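Local atomic coordinates of SsfX3 (Streptomyces sp. SF2575, PDB entry 3SKV), a protein that transfers a salicylyl group as an acyltransferase of a tetracycline biosynthetic pathway, combining a GDSL/SGNH-type domain with a jelly-roll domain. Residues G46-Q51 / P59-E65; L121-G127 / K153-L159; L129-V133 / V145-P149; T254-M258 / W297-P301; S290-S294 / M336-P341. The protein carries 1 engineered substitution. All coordinates share one frame; numbering follows the deposited sequence.

Contact 1 (G46-Q51 / P59-E65); sequences GAVSLQ and PWRAPHE
Gln51, His64 and Trp60 pack together on the hairpin 49-53/56-60. Gln51 sets its CB over the centre of the His64 imidazole, a CH-pi contact with CB 3.9 Å from the ring centroid, while Glu65 OE1 sits off centre over the opposite face. His64 in turn sets its CB over the middle of one face of the Trp60 indole. Gln51 carries CG anti to its backbone N (chi1 -178°), and the extended chain brings its amide to the pyrrole edge of Trp60. There Trp60 NE1 donates a weak bond to Gln51 OE1 at 3.3 Å, with the amide plane turned 79° from the ring. Ser49 points the same way as Trp60: its OG donates to Ala62 O at 2.9 Å and meets the edge of the His64 ring, 3.2 Å from His64 CD2. The backbone beneath is a classic beta bulge, in which Trp60 O accepts from both Val48 N and Ser49 N. Trp60 N returns a bond to Ser49 O at 2.8 Å. On the other face of the hairpin, Leu50 CD2 packs on Pro59 CB at 4.1 Å. Val48 turns its methyls to the chain at Arg61-Pro63, and both Val48 and Pro63 also touch Leu239 of helix 234-242. The guanidinium of Arg61 leaves the hairpin to bond Gln81 O and Ser222 O, the latter in edge strand 219-223 of the parallel sheet, so the hairpin lies against the alpha/beta core.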
# COMPACT_ATOMS: atom_id res chain seq x y z
N GLY A 46 2.84 -8.53 0.10
CA GLY A 46 1.90 -7.46 -0.20
C GLY A 46 0.88 -7.79 -1.27
O GLY A 46 0.10 -6.91 -1.67
N ALA A 47 0.87 -9.05 -1.75
CA ALA A 47 -0.15 -9.50 -2.74
C ALA A 47 -1.14 -10.46 -2.07
O ALA A 47 -0.74 -11.28 -1.25
CB ALA A 47 0.52 -10.16 -3.94
N VAL A 48 -2.43 -10.32 -2.37
CA VAL A 48 -3.48 -11.17 -1.81
C VAL A 48 -3.62 -12.43 -2.68
O VAL A 48 -3.69 -13.53 -2.15
CB VAL A 48 -4.77 -10.36 -1.65
CG1 VAL A 48 -5.96 -11.25 -1.29
CG2 VAL A 48 -4.58 -9.25 -0.61
N SER A 49 -3.61 -12.27 -4.00
CA SER A 49 -3.65 -13.42 -4.89
C SER A 49 -2.73 -13.20 -6.07
O SER A 49 -2.32 -12.06 -6.31
CB SER A 49 -5.07 -13.76 -5.34
OG SER A 49 -5.65 -12.68 -6.03
N LEU A 50 -2.38 -14.29 -6.79
CA LEU A 50 -1.56 -14.24 -7.99
C LEU A 50 -2.38 -14.79 -9.14
O LEU A 50 -2.88 -15.90 -9.05
CB LEU A 50 -0.22 -15.00 -7.81
CG LEU A 50 0.55 -14.69 -6.53
CD1 LEU A 50 1.48 -15.82 -6.17
CD2 LEU A 50 1.28 -13.36 -6.60
N GLN A 51 -2.57 -13.98 -10.19
CA GLN A 51 -3.36 -14.35 -11.38
C GLN A 51 -2.45 -14.81 -12.50
O GLN A 51 -1.58 -14.08 -12.95
CB GLN A 51 -4.22 -13.17 -11.86
CG GLN A 51 -5.10 -13.52 -13.05
CD GLN A 51 -5.83 -12.33 -13.62
OE1 GLN A 51 -5.23 -11.34 -14.05
NE2 GLN A 51 -7.15 -12.43 -13.67
N PRO A 59 0.28 -10.00 -9.80
CA PRO A 59 -0.05 -9.97 -8.36
C PRO A 59 -1.28 -9.06 -8.19
O PRO A 59 -1.39 -8.02 -8.88
CB PRO A 59 1.20 -9.36 -7.70
CG PRO A 59 2.20 -9.17 -8.79
CD PRO A 59 1.43 -9.12 -10.09
N TRP A 60 -2.24 -9.47 -7.34
CA TRP A 60 -3.46 -8.71 -7.04
C TRP A 60 -3.52 -8.40 -5.57
O TRP A 60 -3.04 -9.17 -4.74
CB TRP A 60 -4.72 -9.47 -7.45
CG TRP A 60 -5.01 -9.45 -8.93
CD1 TRP A 60 -4.32 -10.11 -9.91
CD2 TRP A 60 -6.16 -8.87 -9.56
NE1 TRP A 60 -4.92 -9.90 -11.13
CE2 TRP A 60 -6.08 -9.18 -10.94
CE3 TRP A 60 -7.26 -8.14 -9.09
CZ2 TRP A 60 -7.04 -8.75 -11.86
CZ3 TRP A 60 -8.21 -7.70 -10.00
CH2 TRP A 60 -8.09 -7.98 -11.37
N ARG A 61 -4.13 -7.27 -5.24
CA ARG A 61 -4.30 -6.86 -3.85
C ARG A 61 -5.73 -7.14 -3.33
O ARG A 61 -6.18 -6.56 -2.37
CB ARG A 61 -3.84 -5.43 -3.63
CG ARG A 61 -2.32 -5.32 -3.71
CD ARG A 61 -1.89 -3.95 -3.25
NE ARG A 61 -2.33 -2.93 -4.18
CZ ARG A 61 -2.85 -1.76 -3.84
NH1 ARG A 61 -2.97 -1.43 -2.56
NH2 ARG A 61 -3.26 -0.91 -4.78
N ALA A 62 -6.41 -8.09 -3.96
CA ALA A 62 -7.74 -8.62 -3.63
C ALA A 62 -7.87 -9.99 -4.35
O ALA A 62 -7.08 -10.22 -5.26
CB ALA A 62 -8.82 -7.66 -4.10
N PRO A 63 -8.80 -10.91 -3.96
CA PRO A 63 -8.89 -12.22 -4.66
C PRO A 63 -9.36 -12.00 -6.09
O PRO A 63 -10.50 -11.61 -6.25
CB PRO A 63 -9.92 -13.02 -3.85
CG PRO A 63 -10.08 -12.27 -2.58
CD PRO A 63 -9.79 -10.84 -2.86
N HIS A 64 -8.49 -12.19 -7.11
CA HIS A 64 -8.77 -11.89 -8.51
C HIS A 64 -10.04 -12.50 -9.08
O HIS A 64 -10.71 -11.87 -9.89
CB HIS A 64 -7.55 -12.16 -9.42
CG HIS A 64 -7.18 -13.61 -9.51
ND1 HIS A 64 -7.71 -14.43 -10.50
CD2 HIS A 64 -6.36 -14.35 -8.72
CE1 HIS A 64 -7.20 -15.63 -10.28
NE2 HIS A 64 -6.38 -15.63 -9.22
N GLU A 65 -10.36 -13.72 -8.65
CA GLU A 65 -11.56 -14.48 -9.06
C GLU A 65 -12.88 -13.80 -8.59
O GLU A 65 -13.91 -13.95 -9.24
CB GLU A 65 -11.46 -15.95 -8.59
CG GLU A 65 -11.27 -16.16 -7.08
CD GLU A 65 -9.86 -16.05 -6.51
OE1 GLU A 65 -9.30 -14.92 -6.50
OE2 GLU A 65 -9.32 -17.08 -6.04

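Contact 2 (L121-G127 / K153-L159); sequences LDVLVDG and KLVELWL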
# COMPACT_ATOMS: atom_id res chain seq x y z
N LEU A 121 10.73 0.89 -10.48
CA LEU A 121 10.82 -0.40 -9.84
C LEU A 121 12.08 -0.27 -8.99
O LEU A 121 13.13 0.18 -9.48
CB LEU A 121 10.99 -1.48 -10.95
CG LEU A 121 11.21 -3.01 -10.68
CD1 LEU A 121 12.34 -3.33 -9.74
CD2 LEU A 121 9.95 -3.77 -10.49
N ASP A 122 11.98 -0.61 -7.71
CA ASP A 122 13.12 -0.56 -6.81
C ASP A 122 13.67 -1.94 -6.59
O ASP A 122 12.90 -2.90 -6.45
CB ASP A 122 12.77 0.09 -5.48
CG ASP A 122 12.72 1.62 -5.51
OD1 ASP A 122 13.11 2.20 -6.55
OD2 ASP A 122 12.30 2.23 -4.50
N VAL A 123 15.00 -2.03 -6.54
CA VAL A 123 15.73 -3.25 -6.26
C VAL A 123 16.46 -2.99 -4.93
O VAL A 123 17.36 -2.13 -4.84
CB VAL A 123 16.70 -3.68 -7.41
CG1 VAL A 123 17.36 -5.01 -7.10
CG2 VAL A 123 15.98 -3.74 -8.76
N LEU A 124 16.04 -3.71 -3.88
CA LEU A 124 16.67 -3.64 -2.57
C LEU A 124 17.50 -4.89 -2.37
O LEU A 124 17.07 -5.98 -2.76
CB LEU A 124 15.64 -3.49 -1.46
CG LEU A 124 15.28 -2.06 -1.07
CD1 LEU A 124 14.52 -1.35 -2.17
CD2 LEU A 124 14.48 -2.05 0.19
N VAL A 125 18.70 -4.73 -1.80
CA VAL A 125 19.60 -5.83 -1.51
C VAL A 125 19.89 -5.76 -0.01
O VAL A 125 20.49 -4.79 0.45
CB VAL A 125 20.88 -5.78 -2.38
CG1 VAL A 125 21.91 -6.82 -1.92
CG2 VAL A 125 20.54 -5.97 -3.86
N ASP A 126 19.44 -6.76 0.74
CA ASP A 126 19.56 -6.81 2.21
C ASP A 126 19.02 -5.51 2.86
O ASP A 126 19.69 -4.90 3.69
CB ASP A 126 20.98 -7.19 2.68
CG ASP A 126 21.48 -8.57 2.26
OD1 ASP A 126 20.64 -9.50 2.10
OD2 ASP A 126 22.72 -8.74 2.14
N GLY A 127 17.84 -5.08 2.42
CA GLY A 127 17.14 -3.89 2.93
C GLY A 127 17.67 -2.54 2.49
O GLY A 127 17.19 -1.51 2.96
N LYS A 153 22.38 -13.17 -0.70
CA LYS A 153 21.73 -11.94 -0.28
C LYS A 153 20.23 -12.02 -0.52
O LYS A 153 19.78 -12.75 -1.41
CB LYS A 153 22.31 -10.73 -1.06
CG LYS A 153 21.95 -10.73 -2.54
CD LYS A 153 23.04 -10.16 -3.41
CE LYS A 153 22.81 -10.54 -4.85
NZ LYS A 153 23.80 -11.57 -5.29
N LEU A 154 19.47 -11.23 0.24
CA LEU A 154 18.03 -11.14 0.01
C LEU A 154 17.78 -10.04 -1.03
O LEU A 154 18.20 -8.90 -0.86
CB LEU A 154 17.28 -10.88 1.32
CG LEU A 154 15.78 -10.52 1.21
CD1 LEU A 154 14.94 -11.62 0.52
CD2 LEU A 154 15.19 -10.15 2.57
N VAL A 155 17.08 -10.40 -2.11
CA VAL A 155 16.71 -9.47 -3.17
C VAL A 155 15.22 -9.14 -3.08
O VAL A 155 14.40 -10.06 -3.12
CB VAL A 155 17.08 -10.01 -4.56
CG1 VAL A 155 16.77 -8.95 -5.64
CG2 VAL A 155 18.55 -10.41 -4.61
N GLU A 156 14.87 -7.85 -2.94
CA GLU A 156 13.46 -7.43 -2.91
C GLU A 156 13.23 -6.53 -4.09
O GLU A 156 13.94 -5.52 -4.26
CB GLU A 156 13.06 -6.68 -1.62
CG GLU A 156 13.49 -7.30 -0.30
CD GLU A 156 13.45 -6.37 0.91
OE1 GLU A 156 12.60 -5.45 0.93
OE2 GLU A 156 14.24 -6.59 1.86
N LEU A 157 12.28 -6.89 -4.92
CA LEU A 157 11.86 -6.11 -6.08
C LEU A 157 10.54 -5.43 -5.68
O LEU A 157 9.53 -6.13 -5.50
CB LEU A 157 11.62 -7.05 -7.29
CG LEU A 157 12.75 -7.20 -8.33
CD1 LEU A 157 14.12 -7.34 -7.68
CD2 LEU A 157 12.49 -8.39 -9.19
N TRP A 158 10.59 -4.12 -5.41
CA TRP A 158 9.41 -3.34 -5.04
C TRP A 158 8.78 -2.86 -6.31
O TRP A 158 9.30 -1.98 -7.01
CB TRP A 158 9.80 -2.17 -4.16
CG TRP A 158 10.11 -2.57 -2.77
CD1 TRP A 158 11.22 -3.23 -2.33
CD2 TRP A 158 9.35 -2.23 -1.61
NE1 TRP A 158 11.17 -3.38 -0.96
CE2 TRP A 158 10.04 -2.77 -0.49
CE3 TRP A 158 8.13 -1.57 -1.40
CZ2 TRP A 158 9.55 -2.66 0.81
CZ3 TRP A 158 7.63 -1.51 -0.12
CH2 TRP A 158 8.34 -2.02 0.97
N LEU A 159 7.67 -3.48 -6.63
CA LEU A 159 6.90 -3.26 -7.85
C LEU A 159 6.31 -1.84 -7.93
O LEU A 159 6.10 -1.23 -6.88
CB LEU A 159 5.81 -4.36 -7.97
CG LEU A 159 6.29 -5.86 -7.89
CD1 LEU A 159 5.21 -6.79 -8.46
CD2 LEU A 159 7.59 -6.09 -8.69
O HOH W 1 16.72 -6.82 0.77
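Asp122 to Val125 pair in antiparallel register with Trp158 to Val155, strand axes 4.7 Å apart, and paired backbone bonds join Asp122 to Trp158 and Leu124 to Glu156. On one face of the sheet Val123, Val125, Val155 and Leu157 gather: Val123 CG1 lies beside Leu157 CD1 at 4.0 Å, and Val125 CG1 rests on the aliphatic stem of Lys153, whose NZ goes on to Pro149 O. The other face carries Asp122, Leu124, Glu156 and Trp158. Leu124 CD1 reaches Trp158 CD1 at 3.8 Å. Glu156 runs extended beyond CG, and its OE1 takes the indole N-H of Trp158 NE1 at 3.1 Å on the anti side, which fixes the indole's rotation. The other oxygen, Glu156 OE2, accepts from a water at 2.7 Å; this water also donates to Leu154 O and accepts from Gly127 N. Asp126 and Gly127 both have positive phi, as in the type I' turn of a two-residue hairpin. From there Asp126 OD1 meets Leu154 N at 2.8 Å, extending the pairing by a side chain where Asp126 N already bonds Leu154 O. Arg86 makes a cation-pi contact with Trp158, and Asp122 is held by the hydroxyls of Ser203 and Ser205. The chemistry is therefore divided: one face is apolar packing, whereas on the other the carboxylates of Asp122 and Glu156 are met by hydroxyl, indole and water donors, Glu156 being engaged through both of its oxygens.

Contact 3 (L129-V133 / V145-P149); sequences LARTV and VDGLP
Arg131 grips one oxygen of the 145-149 loop end-on, with both terminal nitrogens of its guanidinium. NH1 and NH2 each donate to Asp146 O at 2.9 Å, and the carbonyl oxygen lies close to the guanidinium plane. Val145 CG1 covers one face of the same group, off centre and 3.6 Å from Arg131 NH1. The arginine reaches this position through a chain bent at chi2 (81°) and chi3 (34°), which brings NE back to its own strand for a weak bond to Ala130 O. Beside it, Val133 CG2 meets Val145 CG2 at 3.8 Å, and Ala130 CB touches Leu148 CD2 at 4.1 Å. Ala130 and Arg131 both face Val123, a classic beta bulge in strand 128-134. The contact spans the two antiparallel sheets of the jelly-roll domain, since strand 141-145, which runs into the loop, is an edge of the other sheet. A leucine in place of Arg131 has neither donor, and Asp146 O would probably be left without this partner and the loop freer to shift. Further out, Asp146 OD1 accepts from Gly147 N at 2.8 Å, and Val145 and Leu148 are bonded through their backbones to Leu96 and Pro94.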
# COMPACT_ATOMS: atom_id res chain seq x y z
N LEU A 129 18.56 0.11 -0.74
CA LEU A 129 18.26 0.41 -2.15
C LEU A 129 19.51 0.30 -3.01
O LEU A 129 20.49 0.99 -2.76
CB LEU A 129 17.56 1.77 -2.31
CG LEU A 129 17.19 2.22 -3.73
CD1 LEU A 129 16.21 1.26 -4.40
CD2 LEU A 129 16.57 3.61 -3.70
N ALA A 130 19.49 -0.61 -3.99
CA ALA A 130 20.61 -0.89 -4.90
C ALA A 130 20.40 -0.28 -6.26
O ALA A 130 21.36 0.16 -6.89
CB ALA A 130 20.83 -2.39 -5.03
N ARG A 131 19.15 -0.28 -6.75
CA ARG A 131 18.82 0.25 -8.09
C ARG A 131 17.39 0.67 -8.20
O ARG A 131 16.48 -0.09 -7.85
CB ARG A 131 19.12 -0.82 -9.18
CG ARG A 131 19.26 -0.29 -10.63
CD ARG A 131 20.63 0.28 -10.93
NE ARG A 131 21.67 -0.44 -10.19
CZ ARG A 131 22.38 -1.45 -10.69
NH1 ARG A 131 22.22 -1.82 -11.95
NH2 ARG A 131 23.28 -2.07 -9.94
N THR A 132 17.18 1.86 -8.76
CA THR A 132 15.86 2.35 -9.14
C THR A 132 15.88 2.17 -10.66
O THR A 132 16.82 2.62 -11.30
CB THR A 132 15.58 3.76 -8.61
OG1 THR A 132 15.72 3.77 -7.19
CG2 THR A 132 14.18 4.24 -8.93
N VAL A 133 14.94 1.41 -11.20
CA VAL A 133 14.86 1.05 -12.62
C VAL A 133 13.67 1.76 -13.26
O VAL A 133 12.56 1.70 -12.72
CB VAL A 133 14.75 -0.50 -12.79
CG1 VAL A 133 14.83 -0.95 -14.25
CG2 VAL A 133 15.80 -1.23 -11.96
N VAL A 145 19.17 -5.77 -14.30
CA VAL A 145 19.90 -5.15 -13.20
C VAL A 145 21.19 -5.93 -13.05
O VAL A 145 21.19 -7.08 -12.63
CB VAL A 145 19.09 -5.09 -11.87
CG1 VAL A 145 19.85 -4.32 -10.79
CG2 VAL A 145 17.73 -4.47 -12.09
N ASP A 146 22.28 -5.31 -13.47
CA ASP A 146 23.60 -5.92 -13.37
C ASP A 146 24.30 -5.22 -12.25
O ASP A 146 23.83 -4.20 -11.76
CB ASP A 146 24.37 -5.74 -14.69
CG ASP A 146 25.46 -6.77 -14.96
OD1 ASP A 146 25.95 -7.41 -13.98
OD2 ASP A 146 25.86 -6.91 -16.15
N GLY A 147 25.41 -5.78 -11.83
CA GLY A 147 26.23 -5.19 -10.79
C GLY A 147 25.62 -5.15 -9.41
O GLY A 147 25.67 -4.12 -8.75
N LEU A 148 25.03 -6.27 -8.99
CA LEU A 148 24.50 -6.45 -7.64
C LEU A 148 25.64 -7.10 -6.86
O LEU A 148 26.50 -7.73 -7.49
CB LEU A 148 23.27 -7.39 -7.62
CG LEU A 148 21.98 -6.86 -8.24
CD1 LEU A 148 20.90 -7.90 -8.19
CD2 LEU A 148 21.51 -5.61 -7.52
N PRO A 149 25.67 -6.98 -5.50
CA PRO A 149 26.75 -7.64 -4.74
C PRO A 149 26.85 -9.13 -5.00
O PRO A 149 25.84 -9.79 -5.23
CB PRO A 149 26.36 -7.38 -3.28
CG PRO A 149 25.47 -6.19 -3.33
CD PRO A 149 24.73 -6.28 -4.61

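Contact 4 (T254-M258 / W297-P301); sequences TSNFM and WDELP
Met258 and Trp297 both carry CG anti to the carbonyl carbon (chi1 -72° and -56°), and Met258 then runs straight to SD before bending at chi3, so that its chain passes across the indole at about a right angle. The result is a Met-aromatic contact between the short helix 254-257, which follows central strand 247-252 of the SGNH-type parallel sheet, and the loop beyond strand 286-290. Met258 CG stands over the centre of the six-membered ring of Trp297, 3.5 Å from its centroid, a CH-pi contact close to the ring normal. Phe257, its ring swung away from its backbone N, reaches the same indole from its edge. Its CE2 lies 3.5 Å from Trp297 CE3, and the two rings meet rim to rim with planes 86° apart, neither over the face of the other. Leu300 CD1 abuts the rim of Phe257 at CZ, 3.9 Å away, and Thr254 CG2 packs on Trp297 CB at the same separation. The contact is wholly apolar; polar ties lie around it. Lys305 makes a cation-pi contact with Phe257 and also bonds Phe257 O, while Val308 of helix 308-324 touches Thr254 and Phe257. Within the segment Met258 N bonds Thr254 O at 2.8 Å. Met258 SD lies over the five-membered ring of Trp297, 4.3 Å from its centroid, while Met258 CE turns back to the benzo ring, 3.7 Å from Trp297 CZ2.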
# COMPACT_ATOMS: atom_id res chain seq x y z
N THR A 254 -12.90 11.33 5.21
CA THR A 254 -12.86 12.26 4.07
C THR A 254 -13.37 11.72 2.75
O THR A 254 -14.13 12.42 2.09
CB THR A 254 -11.53 13.01 3.99
OG1 THR A 254 -11.40 13.74 5.21
CG2 THR A 254 -11.45 13.99 2.80
N SER A 255 -12.99 10.51 2.38
CA SER A 255 -13.46 9.84 1.16
C SER A 255 -15.01 9.83 1.09
O SER A 255 -15.57 10.04 0.02
CB SER A 255 -12.92 8.41 1.10
OG SER A 255 -11.53 8.39 1.38
N ASN A 256 -15.69 9.62 2.25
CA ASN A 256 -17.15 9.65 2.32
C ASN A 256 -17.64 11.08 2.20
O ASN A 256 -18.64 11.33 1.52
CB ASN A 256 -17.67 8.98 3.60
CG ASN A 256 -17.69 7.48 3.54
OD1 ASN A 256 -16.87 6.80 4.15
ND2 ASN A 256 -18.64 6.93 2.81
N PHE A 257 -16.93 12.03 2.85
CA PHE A 257 -17.23 13.47 2.81
C PHE A 257 -17.18 13.98 1.36
O PHE A 257 -18.03 14.77 0.96
CB PHE A 257 -16.27 14.29 3.74
CG PHE A 257 -16.27 15.78 3.48
CD1 PHE A 257 -17.29 16.59 3.99
CD2 PHE A 257 -15.31 16.37 2.66
CE1 PHE A 257 -17.33 17.96 3.70
CE2 PHE A 257 -15.35 17.74 2.37
CZ PHE A 257 -16.36 18.53 2.90
N MET A 258 -16.16 13.54 0.58
CA MET A 258 -15.93 13.90 -0.82
C MET A 258 -17.13 13.62 -1.73
O MET A 258 -17.24 14.25 -2.79
CB MET A 258 -14.69 13.17 -1.34
CG MET A 258 -13.38 13.69 -0.77
SD MET A 258 -11.96 12.65 -1.20
CE MET A 258 -11.96 12.80 -3.00
N TRP A 297 -10.26 19.87 1.17
CA TRP A 297 -11.44 19.32 1.83
C TRP A 297 -11.81 19.85 3.20
O TRP A 297 -12.99 20.09 3.45
CB TRP A 297 -11.40 17.78 1.80
CG TRP A 297 -11.27 17.22 0.41
CD1 TRP A 297 -10.13 16.75 -0.17
CD2 TRP A 297 -12.29 17.18 -0.60
NE1 TRP A 297 -10.38 16.40 -1.47
CE2 TRP A 297 -11.70 16.63 -1.76
CE3 TRP A 297 -13.64 17.57 -0.65
CZ2 TRP A 297 -12.42 16.44 -2.95
CZ3 TRP A 297 -14.35 17.36 -1.81
CH2 TRP A 297 -13.74 16.81 -2.95
N ASP A 298 -10.82 20.01 4.10
CA ASP A 298 -11.04 20.54 5.46
C ASP A 298 -11.50 22.00 5.45
O ASP A 298 -12.17 22.45 6.39
CB ASP A 298 -9.75 20.45 6.30
CG ASP A 298 -9.50 19.12 6.97
OD1 ASP A 298 -8.86 18.26 6.35
OD2 ASP A 298 -9.91 18.96 8.14
N GLU A 299 -11.11 22.74 4.39
CA GLU A 299 -11.40 24.18 4.30
C GLU A 299 -12.66 24.62 3.55
O GLU A 299 -12.97 25.82 3.53
CB GLU A 299 -10.13 24.98 3.96
CG GLU A 299 -8.94 24.71 4.88
CD GLU A 299 -9.13 24.83 6.39
OE1 GLU A 299 -10.11 25.47 6.84
OE2 GLU A 299 -8.23 24.37 7.12
N LEU A 300 -13.40 23.66 2.99
CA LEU A 300 -14.64 23.91 2.26
C LEU A 300 -15.71 24.52 3.17
O LEU A 300 -15.75 24.18 4.36
CB LEU A 300 -15.18 22.61 1.65
CG LEU A 300 -14.44 21.99 0.47
CD1 LEU A 300 -15.24 20.85 -0.09
CD2 LEU A 300 -14.20 22.99 -0.65
N PRO A 301 -16.55 25.46 2.66
CA PRO A 301 -17.59 26.05 3.52
C PRO A 301 -18.66 25.00 3.87
O PRO A 301 -19.09 24.25 2.98
CB PRO A 301 -18.14 27.21 2.66
CG PRO A 301 -17.11 27.40 1.55
CD PRO A 301 -16.61 26.02 1.30

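Contact 5 (S290-S294 / M336-P341); sequences SSVYS and MRVWGP
Tyr293 N donates to Trp339 O at 2.9 Å, the backbone tie between the two segments. Both lie beyond neighbouring strands of the parallel alpha/beta sheet: residues 290-294 leave strand 286-290, while the other segment, 336-341, takes in the end of the short helix 335-338 that follows edge strand 330-333, and the turn beyond it. The Tyr293 ring lies with one face on Pro341. Pro341 CB is 3.9 Å from the ring centroid and 6° off its normal, a CH-pi contact, while Pro341 CG comes within 3.6 Å of Tyr293 CD1. A chi1 of 174°, with the ring pointing opposite to the backbone N of Tyr293, carries it over the proline. Met336, bent at chi2 and chi3, sends its sulfur to the edge of the same ring, a Met-aromatic contact in which SD also packs 3.7 Å from Tyr293 CB. Val292 packs on Trp339 with both methyls, CG2 on CB at 3.6 Å and CG1 toward CD1. An alanine in place of Tyr293 would keep the CB that meets the sulfur but would probably open a gap over Pro341 and leave Glu299 OE2 without the hydroxyl that bonds it. Trp339 NE1 is hydrogen-bonded to Tyr348 OH, and Phe367 of helix 361-377 touches Val292. Tyr293 O lies at the edge of the Trp339 indole, in its plane, 3.6 Å from CD1.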
# COMPACT_ATOMS: atom_id res chain seq x y z
N SER A 290 -8.52 8.85 12.07
CA SER A 290 -9.37 9.87 11.49
C SER A 290 -8.55 10.40 10.33
O SER A 290 -7.32 10.29 10.33
CB SER A 290 -9.68 10.98 12.49
OG SER A 290 -8.50 11.54 13.02
N SER A 291 -9.22 10.94 9.34
CA SER A 291 -8.52 11.49 8.20
C SER A 291 -7.46 12.56 8.54
O SER A 291 -7.59 13.40 9.45
CB SER A 291 -9.53 12.03 7.19
OG SER A 291 -10.23 10.92 6.65
N VAL A 292 -6.37 12.47 7.79
CA VAL A 292 -5.24 13.39 7.79
C VAL A 292 -5.76 14.79 7.29
O VAL A 292 -6.81 14.87 6.65
CB VAL A 292 -4.23 12.66 6.87
CG1 VAL A 292 -3.68 13.50 5.74
CG2 VAL A 292 -3.15 11.94 7.68
N TYR A 293 -5.07 15.88 7.61
CA TYR A 293 -5.51 17.19 7.15
C TYR A 293 -5.35 17.35 5.63
O TYR A 293 -4.28 17.13 5.06
CB TYR A 293 -4.78 18.31 7.91
CG TYR A 293 -5.08 19.71 7.40
CD1 TYR A 293 -6.21 20.40 7.82
CD2 TYR A 293 -4.21 20.35 6.52
CE1 TYR A 293 -6.48 21.70 7.36
CE2 TYR A 293 -4.49 21.63 6.03
CZ TYR A 293 -5.63 22.29 6.45
OH TYR A 293 -5.88 23.56 6.00
N SER A 294 -6.44 17.77 4.98
CA SER A 294 -6.47 18.05 3.56
C SER A 294 -6.67 19.57 3.37
O SER A 294 -7.69 20.11 3.76
CB SER A 294 -7.57 17.25 2.87
OG SER A 294 -7.87 17.81 1.60
N MET A 336 -4.70 14.59 12.38
CA MET A 336 -4.16 15.95 12.58
C MET A 336 -2.84 15.85 13.34
O MET A 336 -2.01 16.74 13.22
CB MET A 336 -5.15 16.84 13.35
CG MET A 336 -6.52 16.91 12.71
SD MET A 336 -6.55 17.81 11.14
CE MET A 336 -6.88 19.44 11.75
N ARG A 337 -2.63 14.77 14.13
CA ARG A 337 -1.34 14.55 14.82
C ARG A 337 -0.35 13.91 13.84
O ARG A 337 0.82 14.28 13.83
CB ARG A 337 -1.48 13.73 16.11
CG ARG A 337 -2.30 14.47 17.18
CD ARG A 337 -2.30 13.76 18.52
NE ARG A 337 -0.94 13.41 18.93
CZ ARG A 337 -0.11 14.24 19.55
NH1 ARG A 337 -0.51 15.46 19.89
NH2 ARG A 337 1.13 13.86 19.85
N VAL A 338 -0.85 13.04 12.94
CA VAL A 338 0.00 12.44 11.91
C VAL A 338 0.39 13.46 10.81
O VAL A 338 1.57 13.63 10.51
CB VAL A 338 -0.50 11.05 11.41
CG1 VAL A 338 0.38 10.49 10.30
CG2 VAL A 338 -0.53 10.07 12.57
N TRP A 339 -0.59 14.17 10.28
CA TRP A 339 -0.37 15.14 9.23
C TRP A 339 -1.40 16.27 9.37
O TRP A 339 -2.49 16.18 8.82
CB TRP A 339 -0.50 14.42 7.87
CG TRP A 339 -0.15 15.27 6.69
CD1 TRP A 339 -1.00 16.07 5.98
CD2 TRP A 339 1.15 15.43 6.11
NE1 TRP A 339 -0.31 16.71 4.98
CE2 TRP A 339 1.01 16.32 5.01
CE3 TRP A 339 2.42 14.91 6.40
CZ2 TRP A 339 2.08 16.69 4.20
CZ3 TRP A 339 3.48 15.25 5.58
CH2 TRP A 339 3.31 16.14 4.50
N GLY A 340 -1.05 17.29 10.12
CA GLY A 340 -1.97 18.40 10.38
C GLY A 340 -1.77 19.66 9.55
O GLY A 340 -0.96 19.67 8.61
N PRO A 341 -2.51 20.74 9.93
CA PRO A 341 -2.43 22.02 9.19
C PRO A 341 -1.09 22.74 9.28
O PRO A 341 -0.78 23.58 8.42
CB PRO A 341 -3.55 22.87 9.80
CG PRO A 341 -4.40 21.92 10.59
CD PRO A 341 -3.49 20.84 11.03

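In the fold
From the N terminus, contact 1 closes the tight hairpin 49-53/56-60. Contact 2 then opens, and the chain between its segments runs through strands 128-134 and 141-145 before returning. Contact 3 is nested within that loop and stands beside contact 2, because strands 120-125 and 128-134 are neighbours in one sheet. Contacts 1 and 2 touch through Pro59 and Leu159. These three belong to the N-terminal domain. Contacts 4 and 5 lie in the GDSL-like part and cross, their segments alternating: 254-258, 290-294, 297-301, 336-341. They meet through Glu299 with Tyr293 and Thr254 with Ser291, linking chain that follows three successive strands of the parallel sheet.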